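Local coordinates for tartrate dehydrogenase/decarboxylase (Pseudomonas putida, PDB 3FLK), which oxidises (+)-tartrate to oxaloglycolate with NAD, converts meso-tartrate to D-glycerate and oxidatively decarboxylates D-malate to pyruvate, at residues P288-F291 with G292-I295; V78-P81 with D82-P85. The protein carries 1 engineered substitution. All blocks are in the same frame, centred on the assembly; numbering follows the deposited sequence.

Interaction 1: P288-F291 with G292-I295; sequences PDIF and GKNI. With NAI (1,4-dihydronicotinamide adenine dinucleotide), chain F.
Ile290 and Lys293 close a type II beta turn in the surface loop between strand 278-282 and helix 299-313, beside the adenosine half of the bound NADH. The turn's own bond, Lys293 N to Ile290 O, is nearly straight at 169° but long and weak at 3.4 Å. Ile290 O is gripped more firmly by a water, which donates to it over 2.7 Å and accepts from Ile295 N over 2.9 Å. The lysine chain, bent at chi2 and chi3, folds back over the same carbonyl, its CG 3.2 Å from Ile290 O. Gly292 takes the positive phi (106°) of the turn's third position, and its N is held by Glu19 of helix 17-35. With CG1 set between backbone N and carbonyl carbon (chi1 60°), Ile290 faces the dinucleotide: CG1 lies 3.6 Å from O2B of the adenosine ribose, CD1 3.7 Å from N3A of the adenine. Its other branch, CG2, meets Ile295 CD1 at 4.1 Å. Cut back to an alanine, this side chain would probably leave O2B, N3A and Ile295 CD1 without these contacts. The main chain and one water thus shape the turn, while the isoleucine gives the cofactor purely van der Waals contact.

Interaction 2: V78-P81 with D82-P85; sequences VGWP and DKVP. Engineered in segment 78-81: Gly79 (natural residue Asp). With NAI (1,4-dihydronicotinamide adenine dinucleotide), chain F.
Trp80 O takes two backbone bonds at once, from Lys83 N at 3.0 Å and Val84 N at 2.9 Å, so that a beta turn and the wider alpha turn around it share one acceptor. This tight, helix-like reversal lies in the loop between strand 72-77 and helix 86-91, at the nicotinamide end of the dinucleotide site. The two donors use the carbonyl differently: Val84 N is tilted modestly from the carbonyl plane, whereas Lys83 N sits above it, 37° out.

The side chains of Trp80 and Asp82 run the same way from this turn. Asp82 has CG anti to its main-chain N (chi1 -180°), which sends the carboxylate out along the pyrrole end of the indole, the two planes 82° apart. A water bridges them: it lies in the plane of the indole at its edge, accepting from Trp80 NE1 at 2.8 Å and donating to Asp82 OD2 at 2.7 Å. Lys83 contributes only methylene carbon to the ring, CG approaching CD1 of Trp80 edge-on at 3.9 Å.

Farther out, helix 49-55 backs the turn, Cys49 touching both Trp80 and Val84, with Tyr52 also against Val84. Pro85 is the N-cap residue of helix 86-91, whose Asp86 holds the cofactor. Upstream, Val78 N donates to the carboxamide oxygen O7N of NADH at 2.9 Å. Gly79, an engineered replacement for the natural aspartate, runs past the nicotinamide ribose with its N bonded to Asp14 and its O to Ser286. Pro81 CD lies 3.6 Å from the ribose hydroxyl O3D of NADH, where the turn itself reaches the cofactor.

How the interactions relate
From the N terminus, strand 72-77 runs out into interaction 2, which closes its loop at Trp80-Val84 just before helix 86-91. Interaction 1 opens some two hundred residues later, after strand 278-282, and closes at Ile290-Lys293 ahead of helix 299-313. The two are in series, neither nested nor crossing, yet strands 72-77 and 278-282 are neighbours in the main sheet and bring the loops together. The indole of Trp80 joins them: its CH2 packs 3.6 Å from Phe291 CD2, and its CZ3 3.7 Å from Pro288 CA. Both loops border the same NADH, Val78, Gly79 and Pro81 at the nicotinamide end and Ile290 at the adenosine.

Interaction 1: P288-F291 with G292-I295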
loop_
_atom_site.group_PDB
_atom_site.type_symbol
_atom_site.label_atom_id
_atom_site.label_comp_id
_atom_site.label_asym_id
_atom_site.label_seq_id
_atom_site.Cartn_x
_atom_site.Cartn_y
_atom_site.Cartn_z
ATOM N N PRO A 288 14.986 -13.934 6.169
ATOM C CA PRO A 288 15.333 -15.275 6.652
ATOM C C PRO A 288 15.403 -16.340 5.556
ATOM O O PRO A 288 16.170 -17.294 5.682
ATOM C CB PRO A 288 14.196 -15.607 7.628
ATOM C CG PRO A 288 13.637 -14.294 8.028
ATOM C CD PRO A 288 13.750 -13.438 6.804
ATOM N N ASP A 289 14.627 -16.173 4.489
ATOM C CA ASP A 289 14.567 -17.183 3.433
ATOM C C ASP A 289 15.768 -17.157 2.465
ATOM O O ASP A 289 15.898 -18.048 1.626
ATOM C CB ASP A 289 13.233 -17.102 2.681
ATOM C CG ASP A 289 12.748 -18.464 2.195
ATOM O OD1 ASP A 289 11.851 -19.051 2.852
ATOM O OD2 ASP A 289 13.263 -18.951 1.162
ATOM N N ILE A 290 16.637 -16.149 2.582
ATOM C CA ILE A 290 17.900 -16.124 1.813
ATOM C C ILE A 290 19.159 -16.034 2.689
ATOM O O ILE A 290 20.282 -16.077 2.174
ATOM C CB ILE A 290 17.947 -15.008 0.715
ATOM C CG1 ILE A 290 17.795 -13.609 1.329
ATOM C CG2 ILE A 290 16.908 -15.275 -0.383
ATOM C CD1 ILE A 290 18.354 -12.484 0.466
ATOM N N PHE A 291 18.976 -15.904 4.003
ATOM C CA PHE A 291 20.112 -15.871 4.924
ATOM C C PHE A 291 20.900 -17.174 4.837
ATOM O O PHE A 291 20.320 -18.261 4.850
ATOM C CB PHE A 291 19.666 -15.616 6.369
ATOM C CG PHE A 291 20.780 -15.729 7.378
ATOM C CD1 PHE A 291 21.865 -14.860 7.340
ATOM C CD2 PHE A 291 20.746 -16.710 8.362
ATOM C CE1 PHE A 291 22.898 -14.962 8.272
ATOM C CE2 PHE A 291 21.773 -16.822 9.297
ATOM C CZ PHE A 291 22.850 -15.946 9.252
ATOM N N GLY A 292 22.217 -17.055 4.729
ATOM C CA GLY A 292 23.085 -18.229 4.672
ATOM C C GLY A 292 23.658 -18.544 3.302
ATOM O O GLY A 292 24.658 -19.255 3.204
ATOM N N LYS A 293 23.037 -18.039 2.239
ATOM C CA LYS A 293 23.581 -18.281 0.897
ATOM C C LYS A 293 24.365 -17.116 0.306
ATOM O O LYS A 293 24.751 -17.160 -0.862
ATOM C CB LYS A 293 22.527 -18.795 -0.096
ATOM C CG LYS A 293 21.168 -18.149 -0.050
ATOM C CD LYS A 293 20.154 -19.123 0.519
ATOM C CE LYS A 293 18.915 -19.183 -0.352
ATOM N NZ LYS A 293 18.090 -20.388 -0.037
ATOM N N ASN A 294 24.607 -16.092 1.121
ATOM C CA ASN A 294 25.367 -14.907 0.709
ATOM C C ASN A 294 25.043 -14.427 -0.711
ATOM O O ASN A 294 25.936 -14.276 -1.553
ATOM C CB ASN A 294 26.871 -15.141 0.888
ATOM C CG ASN A 294 27.274 -15.276 2.346
ATOM O OD1 ASN A 294 27.264 -14.300 3.102
ATOM N ND2 ASN A 294 27.640 -16.487 2.746
ATOM N N ILE A 295 23.756 -14.213 -0.965
ATOM C CA ILE A 295 23.291 -13.623 -2.223
ATOM C C ILE A 295 22.534 -12.320 -1.964
ATOM O O ILE A 295 22.075 -11.666 -2.900
ATOM C CB ILE A 295 22.403 -14.590 -3.044
ATOM C CG1 ILE A 295 21.217 -15.087 -2.204
ATOM C CG2 ILE A 295 23.245 -15.740 -3.624
ATOM C CD1 ILE A 295 20.082 -15.667 -3.017
HETATM P PA NAI F . 12.376 -8.624 4.122
HETATM O O1A NAI F . 12.735 -7.270 3.643
HETATM O O2A NAI F . 13.360 -9.153 5.085
HETATM O O5B NAI F . 12.285 -9.616 2.869
HETATM C C5B NAI F . 11.300 -9.493 1.868
HETATM C C4B NAI F . 11.771 -10.166 0.583
HETATM O O4B NAI F . 12.779 -9.381 -0.027
HETATM C C3B NAI F . 12.366 -11.544 0.840
HETATM O O3B NAI F . 11.943 -12.409 -0.186
HETATM C C2B NAI F . 13.862 -11.313 0.772
HETATM O O2B NAI F . 14.556 -12.435 0.276
HETATM C C1B NAI F . 13.994 -10.104 -0.139
HETATM N N9A NAI F . 15.136 -9.260 0.254
HETATM C C8A NAI F . 15.208 -8.414 1.331
HETATM N N7A NAI F . 16.425 -7.829 1.328
HETATM C C5A NAI F . 17.129 -8.284 0.274
HETATM C C6A NAI F . 18.414 -8.014 -0.187
HETATM N N6A NAI F . 19.190 -7.142 0.452
HETATM N N1A NAI F . 18.870 -8.651 -1.323
HETATM C C2A NAI F . 18.067 -9.548 -1.996
HETATM N N3A NAI F . 16.791 -9.803 -1.530
HETATM C C4A NAI F . 16.331 -9.188 -0.413
HETATM O O3 NAI F . 10.886 -8.517 4.747
HETATM P PN NAI F . 9.951 -9.704 5.313
HETATM O O1N NAI F . 10.257 -10.988 4.646
HETATM O O2N NAI F . 8.562 -9.198 5.230
HETATM O O5D NAI F . 10.357 -9.788 6.860
HETATM C C5D NAI F . 11.411 -10.608 7.320
HETATM C C4D NAI F . 11.801 -10.208 8.743
HETATM O O4D NAI F . 12.435 -8.942 8.733
HETATM C C3D NAI F . 10.613 -10.083 9.688
HETATM O O3D NAI F . 11.015 -10.593 10.937
HETATM C C2D NAI F . 10.373 -8.588 9.795
HETATM O O2D NAI F . 9.812 -8.220 11.033
HETATM C C1D NAI F . 11.786 -8.048 9.624
HETATM N N1N NAI F . 11.888 -6.670 9.105
HETATM C C2N NAI F . 12.711 -5.809 9.776
HETATM C C3N NAI F . 12.881 -4.502 9.336
HETATM C C7N NAI F . 13.985 -3.672 9.926
HETATM O O7N NAI F . 14.883 -4.258 10.843
HETATM N N7N NAI F . 14.098 -2.392 9.574
HETATM C C4N NAI F . 12.202 -4.078 8.193
HETATM C C5N NAI F . 11.367 -4.961 7.508
HETATM C C6N NAI F . 11.218 -6.267 7.974
HETATM O O HOH W 1 22.065 -14.181 1.358
#

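Interaction 2: V78-P81 with D82-P85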
loop_
_atom_site.group_PDB
_atom_site.type_symbol
_atom_site.label_atom_id
_atom_site.label_comp_id
_atom_site.label_asym_id
_atom_site.label_seq_id
_atom_site.Cartn_x
_atom_site.Cartn_y
_atom_site.Cartn_z
ATOM N N VAL A 78 16.440 -6.479 11.961
ATOM C CA VAL A 78 15.996 -7.250 13.117
ATOM C C VAL A 78 14.750 -8.083 12.813
ATOM O O VAL A 78 13.800 -7.607 12.183
ATOM C CB VAL A 78 15.786 -6.344 14.366
ATOM C CG1 VAL A 78 14.583 -5.409 14.190
ATOM C CG2 VAL A 78 15.641 -7.188 15.623
ATOM N N GLY A 79 14.770 -9.335 13.258
ATOM C CA GLY A 79 13.618 -10.210 13.118
ATOM C C GLY A 79 14.011 -11.623 12.755
ATOM O O GLY A 79 14.827 -11.844 11.862
ATOM N N TRP A 80 13.429 -12.579 13.470
ATOM C CA TRP A 80 13.585 -13.992 13.165
ATOM C C TRP A 80 12.331 -14.707 13.656
ATOM O O TRP A 80 12.328 -15.268 14.755
ATOM C CB TRP A 80 14.852 -14.566 13.813
ATOM C CG TRP A 80 15.314 -15.827 13.152
ATOM C CD1 TRP A 80 15.115 -17.105 13.591
ATOM C CD2 TRP A 80 16.026 -15.934 11.913
ATOM N NE1 TRP A 80 15.666 -18.003 12.707
ATOM C CE2 TRP A 80 16.233 -17.310 11.667
ATOM C CE3 TRP A 80 16.512 -15.000 10.987
ATOM C CZ2 TRP A 80 16.909 -17.778 10.535
ATOM C CZ3 TRP A 80 17.184 -15.466 9.857
ATOM C CH2 TRP A 80 17.376 -16.843 9.645
ATOM N N PRO A 81 11.249 -14.664 12.847
ATOM C CA PRO A 81 9.928 -15.152 13.265
ATOM C C PRO A 81 9.869 -16.635 13.645
ATOM O O PRO A 81 8.960 -17.036 14.377
ATOM C CB PRO A 81 9.035 -14.859 12.051
ATOM C CG PRO A 81 9.964 -14.703 10.907
ATOM C CD PRO A 81 11.221 -14.129 11.473
ATOM N N ASP A 82 10.824 -17.432 13.165
ATOM C CA ASP A 82 10.931 -18.844 13.561
ATOM C C ASP A 82 11.158 -19.006 15.068
ATOM O O ASP A 82 10.746 -20.006 15.657
ATOM C CB ASP A 82 12.054 -19.549 12.783
ATOM C CG ASP A 82 12.200 -21.025 13.154
ATOM O OD1 ASP A 82 11.248 -21.803 12.920
ATOM O OD2 ASP A 82 13.272 -21.410 13.676
ATOM N N LYS A 83 11.809 -18.021 15.681
ATOM C CA LYS A 83 12.184 -18.107 17.091
ATOM C C LYS A 83 11.540 -17.041 17.978
ATOM O O LYS A 83 11.281 -17.289 19.158
ATOM C CB LYS A 83 13.711 -18.065 17.242
ATOM C CG LYS A 83 14.431 -19.308 16.707
ATOM C CD LYS A 83 14.262 -20.504 17.644
ATOM C CE LYS A 83 14.644 -21.812 16.963
ATOM N NZ LYS A 83 16.110 -21.915 16.700
ATOM N N VAL A 84 11.301 -15.858 17.412
ATOM C CA VAL A 84 10.761 -14.718 18.164
ATOM C C VAL A 84 9.708 -13.993 17.319
ATOM O O VAL A 84 9.973 -13.664 16.164
ATOM C CB VAL A 84 11.883 -13.710 18.564
ATOM C CG1 VAL A 84 11.319 -12.530 19.371
ATOM C CG2 VAL A 84 12.995 -14.398 19.346
ATOM N N PRO A 85 8.506 -13.758 17.885
ATOM C CA PRO A 85 7.460 -13.004 17.182
ATOM C C PRO A 85 7.950 -11.646 16.656
ATOM O O PRO A 85 8.754 -10.982 17.314
ATOM C CB PRO A 85 6.390 -12.817 18.260
ATOM C CG PRO A 85 6.557 -14.021 19.140
ATOM C CD PRO A 85 8.047 -14.208 19.213
HETATM P PA NAI F . 12.376 -8.624 4.122
HETATM O O1A NAI F . 12.735 -7.270 3.643
HETATM O O2A NAI F . 13.360 -9.153 5.085
HETATM O O5B NAI F . 12.285 -9.616 2.869
HETATM C C5B NAI F . 11.300 -9.493 1.868
HETATM C C4B NAI F . 11.771 -10.166 0.583
HETATM O O4B NAI F . 12.779 -9.381 -0.027
HETATM C C3B NAI F . 12.366 -11.544 0.840
HETATM O O3B NAI F . 11.943 -12.409 -0.186
HETATM C C2B NAI F . 13.862 -11.313 0.772
HETATM O O2B NAI F . 14.556 -12.435 0.276
HETATM C C1B NAI F . 13.994 -10.104 -0.139
HETATM N N9A NAI F . 15.136 -9.260 0.254
HETATM C C8A NAI F . 15.208 -8.414 1.331
HETATM N N7A NAI F . 16.425 -7.829 1.328
HETATM C C5A NAI F . 17.129 -8.284 0.274
HETATM C C6A NAI F . 18.414 -8.014 -0.187
HETATM N N6A NAI F . 19.190 -7.142 0.452
HETATM N N1A NAI F . 18.870 -8.651 -1.323
HETATM C C2A NAI F . 18.067 -9.548 -1.996
HETATM N N3A NAI F . 16.791 -9.803 -1.530
HETATM C C4A NAI F . 16.331 -9.188 -0.413
HETATM O O3 NAI F . 10.886 -8.517 4.747
HETATM P PN NAI F . 9.951 -9.704 5.313
HETATM O O1N NAI F . 10.257 -10.988 4.646
HETATM O O2N NAI F . 8.562 -9.198 5.230
HETATM O O5D NAI F . 10.357 -9.788 6.860
HETATM C C5D NAI F . 11.411 -10.608 7.320
HETATM C C4D NAI F . 11.801 -10.208 8.743
HETATM O O4D NAI F . 12.435 -8.942 8.733
HETATM C C3D NAI F . 10.613 -10.083 9.688
HETATM O O3D NAI F . 11.015 -10.593 10.937
HETATM C C2D NAI F . 10.373 -8.588 9.795
HETATM O O2D NAI F . 9.812 -8.220 11.033
HETATM C C1D NAI F . 11.786 -8.048 9.624
HETATM N N1N NAI F . 11.888 -6.670 9.105
HETATM C C2N NAI F . 12.711 -5.809 9.776
HETATM C C3N NAI F . 12.881 -4.502 9.336
HETATM C C7N NAI F . 13.985 -3.672 9.926
HETATM O O7N NAI F . 14.883 -4.258 10.843
HETATM N N7N NAI F . 14.098 -2.392 9.574
HETATM C C4N NAI F . 12.202 -4.078 8.193
HETATM C C5N NAI F . 11.367 -4.961 7.508
HETATM C C6N NAI F . 11.218 -6.267 7.974
HETATM O O HOH W 2 15.862 -20.782 13.297
#